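LPXTG cell wall anchor domain-containing protein (PDB 7CBS) serves as the basal pilin of the SpaCBA pilus of Lactobacillus rhamnosus GG, probably anchoring the sortase-assembled fibre to the cell wall. Local coordinates at residues L33-F38 / F137-A142; L124-G129 / N159-N164. All blocks are in the same frame, centred on the assembly; numbering follows the deposited sequence.

Interaction 1. Residues L33-F38 / F137-A142; sequences LHKLLF and FKETAA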
loop_
_atom_site.group_PDB
_atom_site.type_symbol
_atom_site.label_atom_id
_atom_site.label_comp_id
_atom_site.label_asym_id
_atom_site.label_seq_id
_atom_site.Cartn_x
_atom_site.Cartn_y
_atom_site.Cartn_z
ATOM N N LEU A 33 12.177 -0.000 -3.332
ATOM C CA LEU A 33 13.640 -0.266 -3.369
ATOM C C LEU A 33 14.368 1.054 -3.628
ATOM O O LEU A 33 13.987 1.743 -4.591
ATOM C CB LEU A 33 13.949 -1.289 -4.463
ATOM C CG LEU A 33 15.293 -1.990 -4.291
ATOM C CD1 LEU A 33 15.278 -3.360 -4.952
ATOM C CD2 LEU A 33 16.424 -1.125 -4.824
ATOM N N HIS A 34 15.377 1.373 -2.810
ATOM C CA HIS A 34 16.220 2.595 -2.920
ATOM C C HIS A 34 17.604 2.221 -3.465
ATOM O O HIS A 34 18.355 1.535 -2.746
ATOM C CB HIS A 34 16.341 3.295 -1.563
ATOM C CG HIS A 34 15.041 3.700 -0.955
ATOM N ND1 HIS A 34 14.722 5.023 -0.704
ATOM C CD2 HIS A 34 14.003 2.965 -0.497
ATOM C CE1 HIS A 34 13.535 5.085 -0.134
ATOM N NE2 HIS A 34 13.068 3.835 -0.005
ATOM N N LYS A 35 17.916 2.650 -4.693
ATOM C CA LYS A 35 19.261 2.537 -5.317
ATOM C C LYS A 35 20.011 3.855 -5.091
ATOM O O LYS A 35 19.774 4.809 -5.858
ATOM C CB LYS A 35 19.121 2.191 -6.804
ATOM C CG LYS A 35 20.422 2.051 -7.581
ATOM C CD LYS A 35 21.233 0.835 -7.214
ATOM C CE LYS A 35 22.508 0.730 -8.019
ATOM N NZ LYS A 35 23.487 -0.185 -7.385
ATOM N N LEU A 36 20.864 3.889 -4.059
ATOM C CA LEU A 36 21.795 5.001 -3.719
ATOM C C LEU A 36 23.224 4.582 -4.092
ATOM O O LEU A 36 23.434 3.382 -4.380
ATOM C CB LEU A 36 21.695 5.278 -2.214
ATOM C CG LEU A 36 20.357 5.832 -1.730
ATOM C CD1 LEU A 36 20.191 5.664 -0.227
ATOM C CD2 LEU A 36 20.221 7.287 -2.127
ATOM N N LEU A 37 24.176 5.522 -4.063
ATOM C CA LEU A 37 25.629 5.270 -4.286
ATOM C C LEU A 37 26.366 5.307 -2.941
ATOM O O LEU A 37 25.852 5.943 -1.999
ATOM C CB LEU A 37 26.198 6.327 -5.244
ATOM N N PHE A 38 27.545 4.673 -2.880
ATOM C CA PHE A 38 28.526 4.723 -1.765
ATOM C C PHE A 38 28.438 6.077 -1.052
ATOM O O PHE A 38 27.694 6.137 -0.058
ATOM C CB PHE A 38 29.939 4.486 -2.303
ATOM N N PHE A 137 13.950 -9.672 -5.693
ATOM C CA PHE A 137 14.152 -8.328 -6.294
ATOM C C PHE A 137 15.532 -8.278 -6.960
ATOM O O PHE A 137 16.538 -8.226 -6.230
ATOM C CB PHE A 137 13.997 -7.243 -5.224
ATOM C CG PHE A 137 12.584 -7.037 -4.742
ATOM C CD1 PHE A 137 11.698 -6.252 -5.463
ATOM C CD2 PHE A 137 12.139 -7.616 -3.566
ATOM C CE1 PHE A 137 10.398 -6.055 -5.018
ATOM C CE2 PHE A 137 10.837 -7.424 -3.125
ATOM C CZ PHE A 137 9.969 -6.646 -3.852
ATOM N N LYS A 138 15.567 -8.290 -8.297
ATOM C CA LYS A 138 16.807 -8.270 -9.120
ATOM C C LYS A 138 16.905 -6.946 -9.886
ATOM O O LYS A 138 15.853 -6.428 -10.301
ATOM C CB LYS A 138 16.819 -9.420 -10.132
ATOM C CG LYS A 138 16.670 -10.818 -9.551
ATOM C CD LYS A 138 16.651 -11.897 -10.621
ATOM C CE LYS A 138 17.919 -11.977 -11.443
ATOM N NZ LYS A 138 17.858 -13.095 -12.416
ATOM N N GLU A 139 18.130 -6.440 -10.056
ATOM C CA GLU A 139 18.475 -5.347 -11.002
ATOM C C GLU A 139 18.756 -5.986 -12.367
ATOM O O GLU A 139 19.790 -6.671 -12.487
ATOM C CB GLU A 139 19.685 -4.554 -10.496
ATOM C CG GLU A 139 20.130 -3.454 -11.446
ATOM C CD GLU A 139 21.392 -2.721 -11.017
ATOM O OE1 GLU A 139 21.482 -2.335 -9.837
ATOM O OE2 GLU A 139 22.286 -2.540 -11.868
ATOM N N THR A 140 17.866 -5.778 -13.343
ATOM C CA THR A 140 17.874 -6.458 -14.669
ATOM C C THR A 140 18.346 -5.503 -15.772
ATOM O O THR A 140 18.531 -5.983 -16.904
ATOM C CB THR A 140 16.489 -7.035 -14.992
ATOM O OG1 THR A 140 15.538 -5.980 -14.843
ATOM C CG2 THR A 140 16.115 -8.200 -14.100
ATOM N N ALA A 141 18.502 -4.210 -15.479
ATOM C CA ALA A 141 19.008 -3.193 -16.432
ATOM C C ALA A 141 19.480 -1.951 -15.670
ATOM O O ALA A 141 18.831 -1.577 -14.674
ATOM C CB ALA A 141 17.946 -2.846 -17.446
ATOM N N ALA A 142 20.571 -1.346 -16.142
ATOM C CA ALA A 142 21.192 -0.129 -15.571
ATOM C C ALA A 142 21.970 0.596 -16.661
ATOM O O ALA A 142 22.522 -0.047 -17.554
ATOM C CB ALA A 142 22.092 -0.503 -14.420
#

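Interaction 2. Residues L124-G129 / N159-N164; sequences LPLRQG and NLQHGN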
loop_
_atom_site.group_PDB
_atom_site.type_symbol
_atom_site.label_atom_id
_atom_site.label_comp_id
_atom_site.label_asym_id
_atom_site.label_seq_id
_atom_site.Cartn_x
_atom_site.Cartn_y
_atom_site.Cartn_z
ATOM N N LEU A 124 1.737 -5.425 -3.708
ATOM C CA LEU A 124 2.301 -6.806 -3.672
ATOM C C LEU A 124 1.478 -7.610 -2.673
ATOM O O LEU A 124 1.397 -7.224 -1.509
ATOM C CB LEU A 124 3.778 -6.766 -3.267
ATOM C CG LEU A 124 4.760 -6.330 -4.356
ATOM C CD1 LEU A 124 6.184 -6.310 -3.824
ATOM C CD2 LEU A 124 4.672 -7.239 -5.574
ATOM N N PRO A 125 0.797 -8.703 -3.100
ATOM C CA PRO A 125 0.102 -9.601 -2.174
ATOM C C PRO A 125 0.966 -10.121 -1.015
ATOM O O PRO A 125 2.109 -10.467 -1.238
ATOM C CB PRO A 125 -0.329 -10.769 -3.076
ATOM C CG PRO A 125 -0.537 -10.097 -4.427
ATOM C CD PRO A 125 0.598 -9.095 -4.505
ATOM N N LEU A 126 0.390 -10.156 0.188
ATOM C CA LEU A 126 1.028 -10.715 1.408
ATOM C C LEU A 126 1.028 -12.246 1.330
ATOM O O LEU A 126 1.926 -12.862 1.938
ATOM C CB LEU A 126 0.274 -10.225 2.649
ATOM C CG LEU A 126 0.499 -8.762 3.015
ATOM C CD1 LEU A 126 -0.470 -8.349 4.141
ATOM C CD2 LEU A 126 1.972 -8.523 3.387
ATOM N N ARG A 127 0.072 -12.830 0.596
ATOM C CA ARG A 127 -0.107 -14.300 0.463
ATOM C C ARG A 127 -0.179 -14.679 -1.020
ATOM O O ARG A 127 -0.808 -13.925 -1.794
ATOM C CB ARG A 127 -1.379 -14.754 1.191
ATOM N N GLN A 128 0.438 -15.811 -1.386
ATOM C CA GLN A 128 0.296 -16.460 -2.718
ATOM C C GLN A 128 -0.303 -17.852 -2.487
ATOM O O GLN A 128 0.468 -18.802 -2.273
ATOM C CB GLN A 128 1.638 -16.508 -3.455
ATOM C CG GLN A 128 2.249 -15.136 -3.710
ATOM C CD GLN A 128 1.607 -14.358 -4.837
ATOM O OE1 GLN A 128 0.630 -14.777 -5.451
ATOM N NE2 GLN A 128 2.161 -13.186 -5.113
ATOM N N GLY A 129 -1.636 -17.947 -2.525
ATOM C CA GLY A 129 -2.398 -19.124 -2.063
ATOM C C GLY A 129 -2.678 -19.024 -0.575
ATOM O O GLY A 129 -3.168 -17.964 -0.142
ATOM N N ASN A 159 4.629 -10.020 11.094
ATOM C CA ASN A 159 4.436 -8.558 11.316
ATOM C C ASN A 159 3.708 -7.944 10.116
ATOM O O ASN A 159 2.802 -7.105 10.334
ATOM C CB ASN A 159 5.766 -7.843 11.560
ATOM C CG ASN A 159 5.599 -6.371 11.864
ATOM O OD1 ASN A 159 4.915 -6.004 12.819
ATOM N ND2 ASN A 159 6.223 -5.523 11.064
ATOM N N LEU A 160 4.093 -8.348 8.903
ATOM C CA LEU A 160 3.539 -7.838 7.622
ATOM C C LEU A 160 2.160 -8.459 7.364
ATOM O O LEU A 160 1.266 -7.723 6.889
ATOM C CB LEU A 160 4.525 -8.154 6.490
ATOM C CG LEU A 160 5.815 -7.341 6.506
ATOM C CD1 LEU A 160 6.896 -8.004 5.664
ATOM C CD2 LEU A 160 5.543 -5.928 6.016
ATOM N N GLN A 161 1.986 -9.752 7.680
ATOM C CA GLN A 161 0.691 -10.474 7.562
ATOM C C GLN A 161 -0.361 -9.803 8.459
ATOM O O GLN A 161 -1.569 -9.897 8.127
ATOM C CB GLN A 161 0.844 -11.951 7.940
ATOM C CG GLN A 161 1.783 -12.741 7.036
ATOM C CD GLN A 161 1.302 -12.803 5.607
ATOM O OE1 GLN A 161 0.105 -12.846 5.332
ATOM N NE2 GLN A 161 2.242 -12.808 4.672
ATOM N N HIS A 162 0.079 -9.153 9.546
ATOM C CA HIS A 162 -0.781 -8.561 10.606
ATOM C C HIS A 162 -1.147 -7.106 10.274
ATOM O O HIS A 162 -2.021 -6.558 10.976
ATOM C CB HIS A 162 -0.096 -8.697 11.974
ATOM C CG HIS A 162 -0.086 -10.105 12.475
ATOM N ND1 HIS A 162 -1.202 -10.919 12.369
ATOM C CD2 HIS A 162 0.868 -10.854 13.058
ATOM C CE1 HIS A 162 -0.930 -12.106 12.866
ATOM N NE2 HIS A 162 0.334 -12.093 13.291
ATOM N N GLY A 163 -0.490 -6.508 9.274
ATOM C CA GLY A 163 -0.838 -5.187 8.712
ATOM C C GLY A 163 -0.285 -4.032 9.531
ATOM O O GLY A 163 -0.967 -2.988 9.622
ATOM N N ASN A 164 0.920 -4.197 10.087
ATOM C CA ASN A 164 1.618 -3.178 10.920
ATOM C C ASN A 164 2.425 -2.241 10.014
ATOM O O ASN A 164 2.627 -1.077 10.411
ATOM C CB ASN A 164 2.496 -3.838 11.988
ATOM C CG ASN A 164 1.686 -4.507 13.078
ATOM O OD1 ASN A 164 0.699 -3.946 13.553
ATOM N ND2 ASN A 164 2.094 -5.699 13.485
#

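Interaction 1. Residues L33-F38 / F137-A142
L33 and F137 form the buried, apolar part of this contact, where a methyl group of the leucine meets the base of the phenylalanine side chain rather than its ring. CD1 of L33 lies 4.1 Å from CB of F137, and the two side chains run past each other in opposite directions. With its CG anti to the carbonyl carbon (chi1 -71°), F137 carries its ring off to one side, where it meets F121 edge-to-face.

Two residues further along both segments the contact becomes polar and looser. K35 and E139 also point toward each other, but their backbones stand wider apart, with CA of K35 9.8 Å from CA of E139. The lysine chain bends at chi2 and meets the extended glutamate at about a right angle. Their salt bridge is long, at 3.8 Å from NZ of K35 to OE1 of E139, and the methylene CE of K35 is as near to the carboxylate as its charged nitrogen. The stronger grip on NZ comes from S149 OG and the carbonyl oxygen of E147, while the backbone N of S149 gives E139 OE1 a weak hydrogen bond. The lysine is buried, whereas the glutamate is partly open to solvent.

No hydrogen bond joins the two segments directly. Strands 28-34 and 131-141 are both antiparallel partners of strand 118-128 in the mixed sheet of this N-terminal pilin domain, and they meet here through side chains. Strand 67-72 adds F68 against L33 and V70 against F137, while P172 also packs on L33.

Interaction 2. Residues L124-G129 / N159-N164
Q161 grips the backbone of L126 through its side-chain amide: NE2 donates to L126 O at 2.8 Å, with a nearly straight N-H...O angle of 167°. The acceptor lies almost exactly in the amide plane of the glutamine, yet the nitrogen approaches from above the carbonyl plane of L126, 48° out of it. A bend at chi2 (-63°) turns the end of the glutamine back against the leucine, and OE1 of Q161 rests 3.8 Å from CB of L126.

The leucine side chain itself points toward the last turn of helix 158-161. Both methyls come up to the carbonyl oxygen of L160 from one side, CD1 of L126 nearer, at 3.3 Å from L160 O, and CD2 of L126 also packs at 4.0 Å on L160 CB.

L160 O also accepts the backbone N-H of G163, at 3.2 Å from G163 N, part of a Schellman motif in which G163 leaves the helix with positive phi. The turn is further closed by the side chain of N164, whose ND2 donates to N159 OD1 at 2.9 Å. Beyond it, G163 O accepts a hydrogen bond from R167 of the second subunit. On the strand side, L126 is held by backbone hydrogen bonds with T27 and A133, and P26, V29 and M156 pack around its side chain. The magnesium ion bound by T28 and D123 lies about 8 Å from the side chain of L126.

NE2 of Q161 also bonds to the carbonyl oxygen of M156, so one neutral amide nitrogen serves two backbone acceptors. This double use should fix the rotation of the amide, and it ties the break in strand 118-128 and M156, just before the helix, to the helix's last turn without involving a charged group.

From the N terminus, strand 28-34 supplies the first half of interaction 1, which closes only after 98 intervening residues, when strand 131-141 returns to it. Interaction 2 begins inside that loop, at the end of strand 118-128, and closes after 29 intervening residues at the end of helix 158-161. The segments therefore alternate along the chain, and the two loops cross instead of nesting. Although the contacts lie on opposite sides of the chain's centre, with their centres 24 Å apart, they meet in the sheet, where F137 CZ packs 3.8 Å from L124 CD1. Strand 118-128, neighbour to both strands of interaction 1, thus links them to the short helix.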